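Local atomic coordinates of saframycin Mx1 synthetase B (Legionella pneumophila subsp. pneumophila, PDB entry 3KXW), a protein that belongs to the ANL superfamily and is named a fatty acid AMP ligase, with an AMP-binding domain followed by a smaller C-terminal domain. Residues 191-204 with 331-343. Numbering follows the deposited sequence.
Sequences NLLDNLNKIFTSFH and EATLLVTGGTPGS. With 1ZZ (5'-O-[(S)-(dodecanoyloxy)(hydroxy)phosphoryl]adenosine), chain B.
Helix 191-202 and strand 335-338 run nearly parallel, their axes 19° apart and 9.0 Å at closest approach, with Asn195 set against Thr333, Ile199 against Leu335 and Phe203 against Pro341. The polar centre is Asn195, whose amide grips the backbone of Leu335 at both ends: Leu335 N donates to OD1 (2.9 Å, 170° at the hydrogen), and ND2, with its partner almost in the amide plane, donates to Leu335 O at 3.2 Å. An asparagine suits this place because one flat group offers an acceptor and a donor to the two polar atoms of a single residue. Beside it, the CG2 methyl of Thr333 packs on Asn195 CB at 3.4 Å, while its hydroxyl bonds to the backbone carbonyl of Ser408.

One turn on, branched aliphatic side chains make the contact. Those of Ile199 and Leu334 cross at about a right angle, with Ile199 CD1 3.7 Å from Leu334 CD2. In Leu335, chi2 near 65° divides the methyls: CD2 meets the Ile199 backbone and the Phe203 ring edge, CD1 the dodecanoyl chain. Ile199, Leu334, Leu335 and Phe203 all belong to the ligand pocket, their apolar side chains suiting an alkyl chain; Phe203 CZ lies 3.4 Å from ligand C3, and Leu334 CD1 3.5 Å from C11.

At the helix end, His204 has the positive phi of a Schellman motif, and Pro341, whose ring offers apolar CH groups, sets CD over its imidazole face in a CH-pi contact. A water lies within hydrogen-bonding distance of Ser202 O and Gly339 O. Beyond the contact, strand 323-328 flanks strand 335-338 in its sheet, and helix 220-233 packs against Leu196 and Ile199.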
loop_
_atom_site.group_PDB
_atom_site.type_symbol
_atom_site.label_atom_id
_atom_site.label_comp_id
_atom_site.label_asym_id
_atom_site.label_seq_id
_atom_site.Cartn_x
_atom_site.Cartn_y
_atom_site.Cartn_z
ATOM N N ASN A 191 -18.607 1.264 -6.099
ATOM C CA ASN A 191 -17.571 1.814 -5.210
ATOM C C ASN A 191 -16.338 2.179 -6.014
ATOM O O ASN A 191 -15.760 3.238 -5.844
ATOM C CB ASN A 191 -17.100 0.767 -4.183
ATOM C CG ASN A 191 -18.097 0.524 -3.061
ATOM O OD1 ASN A 191 -18.874 1.414 -2.665
ATOM N ND2 ASN A 191 -18.039 -0.679 -2.506
ATOM N N LEU A 192 -15.920 1.235 -6.848
ATOM C CA LEU A 192 -14.707 1.354 -7.634
ATOM C C LEU A 192 -14.786 2.535 -8.596
ATOM O O LEU A 192 -13.911 3.402 -8.594
ATOM C CB LEU A 192 -14.463 0.058 -8.396
ATOM C CG LEU A 192 -13.255 0.073 -9.342
ATOM C CD1 LEU A 192 -11.946 0.332 -8.590
ATOM C CD2 LEU A 192 -13.187 -1.232 -10.109
ATOM N N LEU A 193 -15.828 2.579 -9.420
ATOM C CA LEU A 193 -15.961 3.709 -10.345
ATOM C C LEU A 193 -16.063 5.031 -9.595
ATOM O O LEU A 193 -15.534 6.037 -10.031
ATOM C CB LEU A 193 -17.159 3.531 -11.279
ATOM C CG LEU A 193 -17.103 2.406 -12.332
ATOM C CD1 LEU A 193 -18.443 2.410 -13.123
ATOM C CD2 LEU A 193 -15.908 2.580 -13.264
ATOM N N ASP A 194 -16.759 5.052 -8.469
ATOM C CA ASP A 194 -16.873 6.303 -7.753
ATOM C C ASP A 194 -15.486 6.813 -7.345
ATOM O O ASP A 194 -15.167 8.008 -7.473
ATOM C CB ASP A 194 -17.695 6.148 -6.491
ATOM C CG ASP A 194 -17.941 7.479 -5.819
ATOM O OD1 ASP A 194 -18.737 8.257 -6.368
ATOM O OD2 ASP A 194 -17.328 7.765 -4.776
ATOM N N ASN A 195 -14.674 5.916 -6.808
ATOM C CA ASN A 195 -13.357 6.342 -6.343
ATOM C C ASN A 195 -12.391 6.672 -7.469
ATOM O O ASN A 195 -11.636 7.635 -7.370
ATOM C CB ASN A 195 -12.733 5.361 -5.351
ATOM C CG ASN A 195 -11.801 6.075 -4.368
ATOM O OD1 ASN A 195 -10.585 5.916 -4.401
ATOM N ND2 ASN A 195 -12.388 6.905 -3.514
ATOM N N LEU A 196 -12.416 5.876 -8.539
ATOM C CA LEU A 196 -11.611 6.177 -9.716
ATOM C C LEU A 196 -11.905 7.572 -10.231
ATOM O O LEU A 196 -11.017 8.263 -10.669
ATOM C CB LEU A 196 -11.828 5.160 -10.856
ATOM C CG LEU A 196 -11.496 3.695 -10.552
ATOM C CD1 LEU A 196 -11.634 2.817 -11.772
ATOM C CD2 LEU A 196 -10.127 3.494 -9.849
ATOM N N ASN A 197 -13.167 7.967 -10.208
ATOM C CA ASN A 197 -13.523 9.316 -10.644
ATOM C C ASN A 197 -12.996 10.372 -9.675
ATOM O O ASN A 197 -12.518 11.438 -10.085
ATOM C CB ASN A 197 -15.041 9.463 -10.761
ATOM C CG ASN A 197 -15.456 10.898 -11.085
ATOM O OD1 ASN A 197 -15.082 11.438 -12.127
ATOM N ND2 ASN A 197 -16.223 11.513 -10.191
ATOM N N LYS A 198 -13.094 10.082 -8.388
ATOM C CA LYS A 198 -12.589 11.006 -7.391
ATOM C C LYS A 198 -11.071 11.183 -7.531
ATOM O O LYS A 198 -10.562 12.297 -7.427
ATOM C CB LYS A 198 -12.947 10.538 -5.985
ATOM C CG LYS A 198 -14.387 10.830 -5.609
ATOM C CD LYS A 198 -14.750 10.086 -4.327
ATOM C CE LYS A 198 -16.018 10.647 -3.690
ATOM N NZ LYS A 198 -17.231 10.545 -4.539
ATOM N N ILE A 199 -10.363 10.088 -7.785
ATOM C CA ILE A 199 -8.911 10.132 -7.984
ATOM C C ILE A 199 -8.532 10.902 -9.256
ATOM O O ILE A 199 -7.683 11.809 -9.225
ATOM C CB ILE A 199 -8.311 8.700 -8.041
ATOM C CG1 ILE A 199 -8.586 7.957 -6.722
ATOM C CG2 ILE A 199 -6.813 8.731 -8.368
ATOM C CD1 ILE A 199 -8.251 6.460 -6.760
ATOM N N PHE A 200 -9.144 10.536 -10.377
ATOM C CA PHE A 200 -8.868 11.215 -11.649
ATOM C C PHE A 200 -9.099 12.718 -11.519
ATOM O O PHE A 200 -8.315 13.544 -12.020
ATOM C CB PHE A 200 -9.738 10.626 -12.770
ATOM C CG PHE A 200 -9.398 11.126 -14.143
ATOM C CD1 PHE A 200 -8.546 10.399 -14.969
ATOM C CD2 PHE A 200 -9.941 12.310 -14.621
ATOM C CE1 PHE A 200 -8.235 10.853 -16.250
ATOM C CE2 PHE A 200 -9.636 12.770 -15.902
ATOM C CZ PHE A 200 -8.795 12.035 -16.716
ATOM N N THR A 201 -10.172 13.070 -10.832
ATOM C CA THR A 201 -10.559 14.465 -10.710
ATOM C C THR A 201 -9.673 15.218 -9.747
ATOM O O THR A 201 -9.169 16.299 -10.074
ATOM C CB THR A 201 -11.998 14.586 -10.232
ATOM O OG1 THR A 201 -12.857 14.100 -11.259
ATOM C CG2 THR A 201 -12.333 16.029 -9.947
ATOM N N SER A 202 -9.485 14.644 -8.562
ATOM C CA SER A 202 -8.744 15.311 -7.490
ATOM C C SER A 202 -7.269 15.498 -7.873
ATOM O O SER A 202 -6.664 16.502 -7.509
ATOM C CB SER A 202 -8.888 14.544 -6.166
ATOM O OG SER A 202 -10.245 14.531 -5.727
ATOM N N PHE A 203 -6.725 14.544 -8.630
ATOM C CA PHE A 203 -5.338 14.602 -9.104
ATOM C C PHE A 203 -5.167 15.443 -10.380
ATOM O O PHE A 203 -4.085 15.487 -10.951
ATOM C CB PHE A 203 -4.740 13.190 -9.315
ATOM C CG PHE A 203 -4.247 12.540 -8.034
ATOM C CD1 PHE A 203 -5.140 12.226 -7.004
ATOM C CD2 PHE A 203 -2.898 12.249 -7.860
ATOM C CE1 PHE A 203 -4.691 11.643 -5.798
ATOM C CE2 PHE A 203 -2.442 11.654 -6.661
ATOM C CZ PHE A 203 -3.350 11.356 -5.645
ATOM N N HIS A 204 -6.236 16.097 -10.826
ATOM C CA HIS A 204 -6.169 16.934 -12.024
ATOM C C HIS A 204 -5.551 16.193 -13.208
ATOM O O HIS A 204 -4.719 16.746 -13.925
ATOM C CB HIS A 204 -5.358 18.203 -11.748
ATOM C CG HIS A 204 -6.066 19.223 -10.905
ATOM N ND1 HIS A 204 -6.997 18.894 -9.945
ATOM C CD2 HIS A 204 -5.945 20.572 -10.853
ATOM C CE1 HIS A 204 -7.440 19.991 -9.357
ATOM N NE2 HIS A 204 -6.810 21.025 -9.885
ATOM N N GLU A 331 -11.316 0.370 3.192
ATOM C CA GLU A 331 -12.746 0.359 3.550
ATOM C C GLU A 331 -13.515 1.478 2.850
ATOM O O GLU A 331 -14.744 1.429 2.729
ATOM C CB GLU A 331 -12.934 0.438 5.075
ATOM C CG GLU A 331 -12.602 -0.864 5.798
ATOM C CD GLU A 331 -11.134 -0.974 6.177
ATOM O OE1 GLU A 331 -10.303 -0.246 5.572
ATOM O OE2 GLU A 331 -10.806 -1.782 7.089
ATOM N N ALA A 332 -12.786 2.500 2.398
ATOM C CA ALA A 332 -13.394 3.577 1.625
ATOM C C ALA A 332 -12.922 3.534 0.170
ATOM O O ALA A 332 -12.898 4.554 -0.527
ATOM C CB ALA A 332 -13.095 4.923 2.249
ATOM N N THR A 333 -12.594 2.321 -0.278
ATOM C CA THR A 333 -12.039 2.048 -1.589
ATOM C C THR A 333 -10.610 2.543 -1.678
ATOM O O THR A 333 -9.688 1.744 -1.753
ATOM C CB THR A 333 -12.936 2.577 -2.750
ATOM O OG1 THR A 333 -14.225 1.962 -2.651
ATOM C CG2 THR A 333 -12.357 2.203 -4.055
ATOM N N LEU A 334 -10.410 3.858 -1.635
ATOM C CA LEU A 334 -9.043 4.352 -1.522
ATOM C C LEU A 334 -9.015 5.778 -1.029
ATOM O O LEU A 334 -8.813 6.011 0.153
ATOM C CB LEU A 334 -8.285 4.240 -2.845
ATOM C CG LEU A 334 -6.790 4.597 -2.751
ATOM C CD1 LEU A 334 -6.034 3.559 -1.930
ATOM C CD2 LEU A 334 -6.218 4.706 -4.160
ATOM N N LEU A 335 -9.219 6.730 -1.927
ATOM C CA LEU A 335 -8.901 8.135 -1.615
ATOM C C LEU A 335 -10.009 8.827 -0.835
ATOM O O LEU A 335 -11.145 8.860 -1.302
ATOM C CB LEU A 335 -8.623 8.896 -2.920
ATOM C CG LEU A 335 -8.351 10.392 -2.825
ATOM C CD1 LEU A 335 -7.038 10.683 -2.037
ATOM C CD2 LEU A 335 -8.319 10.998 -4.235
ATOM N N VAL A 336 -9.659 9.416 0.317
ATOM C CA VAL A 336 -10.617 10.101 1.206
ATOM C C VAL A 336 -10.341 11.599 1.286
ATOM O O VAL A 336 -11.267 12.399 1.154
ATOM C CB VAL A 336 -10.615 9.484 2.632
ATOM C CG1 VAL A 336 -11.499 10.286 3.626
ATOM C CG2 VAL A 336 -11.097 8.044 2.552
ATOM N N THR A 337 -9.077 11.974 1.486
ATOM C CA THR A 337 -8.704 13.395 1.501
ATOM C C THR A 337 -7.463 13.667 0.660
ATOM O O THR A 337 -6.604 12.812 0.525
ATOM C CB THR A 337 -8.430 13.939 2.949
ATOM O OG1 THR A 337 -7.221 13.379 3.478
ATOM C CG2 THR A 337 -9.564 13.600 3.880
ATOM N N GLY A 338 -7.382 14.878 0.108
ATOM C CA GLY A 338 -6.223 15.327 -0.627
ATOM C C GLY A 338 -6.371 16.794 -0.974
ATOM O O GLY A 338 -7.488 17.310 -1.032
ATOM N N GLY A 339 -5.258 17.474 -1.199
ATOM C CA GLY A 339 -5.332 18.899 -1.468
ATOM C C GLY A 339 -5.493 19.234 -2.935
ATOM O O GLY A 339 -6.036 18.448 -3.715
ATOM N N THR A 340 -4.988 20.407 -3.314
ATOM C CA THR A 340 -4.967 20.844 -4.703
ATOM C C THR A 340 -3.563 20.632 -5.291
ATOM O O THR A 340 -2.582 21.172 -4.779
ATOM C CB THR A 340 -5.335 22.335 -4.798
ATOM O OG1 THR A 340 -6.636 22.545 -4.224
ATOM C CG2 THR A 340 -5.326 22.797 -6.244
ATOM N N PRO A 341 -3.461 19.833 -6.362
ATOM C CA PRO A 341 -2.155 19.534 -6.973
ATOM C C PRO A 341 -1.386 20.811 -7.372
ATOM O O PRO A 341 -1.993 21.750 -7.868
ATOM C CB PRO A 341 -2.521 18.704 -8.208
ATOM C CG PRO A 341 -3.853 18.058 -7.833
ATOM C CD PRO A 341 -4.562 19.061 -6.961
ATOM N N GLY A 342 -0.077 20.831 -7.152
ATOM C CA GLY A 342 0.730 22.015 -7.438
ATOM C C GLY A 342 0.760 23.084 -6.342
ATOM O O GLY A 342 1.635 23.962 -6.324
ATOM N N SER A 343 -0.193 23.033 -5.424
ATOM C CA SER A 343 -0.179 23.945 -4.289
ATOM C C SER A 343 0.749 23.425 -3.181
ATOM O O SER A 343 1.002 22.222 -3.104
ATOM C CB SER A 343 -1.607 24.133 -3.772
ATOM O OG SER A 343 -1.607 24.751 -2.503
HETATM P P 1ZZ B . -4.954 0.577 3.850
HETATM C C1 1ZZ B . -2.945 7.891 -8.659
HETATM N N1 1ZZ B . -3.012 6.038 6.628
HETATM O O1 1ZZ B . -3.173 3.133 2.895
HETATM C C2 1ZZ B . -2.590 7.643 -7.188
HETATM N N2 1ZZ B . -3.044 7.456 4.900
HETATM O O2 1ZZ B . -4.876 1.565 2.514
HETATM C C3 1ZZ B . -3.730 8.046 -6.244
HETATM N N3 1ZZ B . -2.038 7.688 8.419
HETATM O O3 1ZZ B . -6.304 0.071 3.982
HETATM C C4 1ZZ B . -3.547 7.402 -4.861
HETATM N N4 1ZZ B . -1.594 9.857 7.466
HETATM O O4 1ZZ B . -3.906 -0.633 3.635
HETATM C C5 1ZZ B . -4.372 8.095 -3.764
HETATM N N5 1ZZ B . -2.073 10.476 5.265
HETATM O O5 1ZZ B . -4.486 1.389 5.230
HETATM C C6 1ZZ B . -4.014 7.454 -2.416
HETATM O O6 1ZZ B . -3.295 3.573 6.604
HETATM C C7 1ZZ B . -4.538 8.006 -1.067
HETATM O O7 1ZZ B . -4.288 4.401 9.211
HETATM C C8 1ZZ B . -4.023 7.397 0.252
HETATM O O8 1ZZ B . -6.389 3.726 8.085
HETATM C C9 1ZZ B . -4.823 6.121 0.562
HETATM C C10 1ZZ B . -4.039 5.059 1.370
HETATM C C11 1ZZ B . -4.863 3.740 1.362
HETATM C C12 1ZZ B . -4.527 2.943 2.637
HETATM C C13 1ZZ B . -5.093 2.609 5.598
HETATM C C14 1ZZ B . -4.500 3.101 6.765
HETATM C C15 1ZZ B . -5.335 4.245 7.447
HETATM C C16 1ZZ B . -4.471 4.877 8.220
HETATM C C17 1ZZ B . -3.306 4.886 7.356
HETATM C C18 1ZZ B . -3.325 6.250 5.225
HETATM C C19 1ZZ B . -2.471 8.109 6.115
HETATM C C20 1ZZ B . -2.506 7.285 7.121
HETATM C C21 1ZZ B . -1.560 8.897 8.588
HETATM C C22 1ZZ B . -2.000 9.529 6.349
HETATM O O HOH W 1 -7.870 18.331 -5.782
#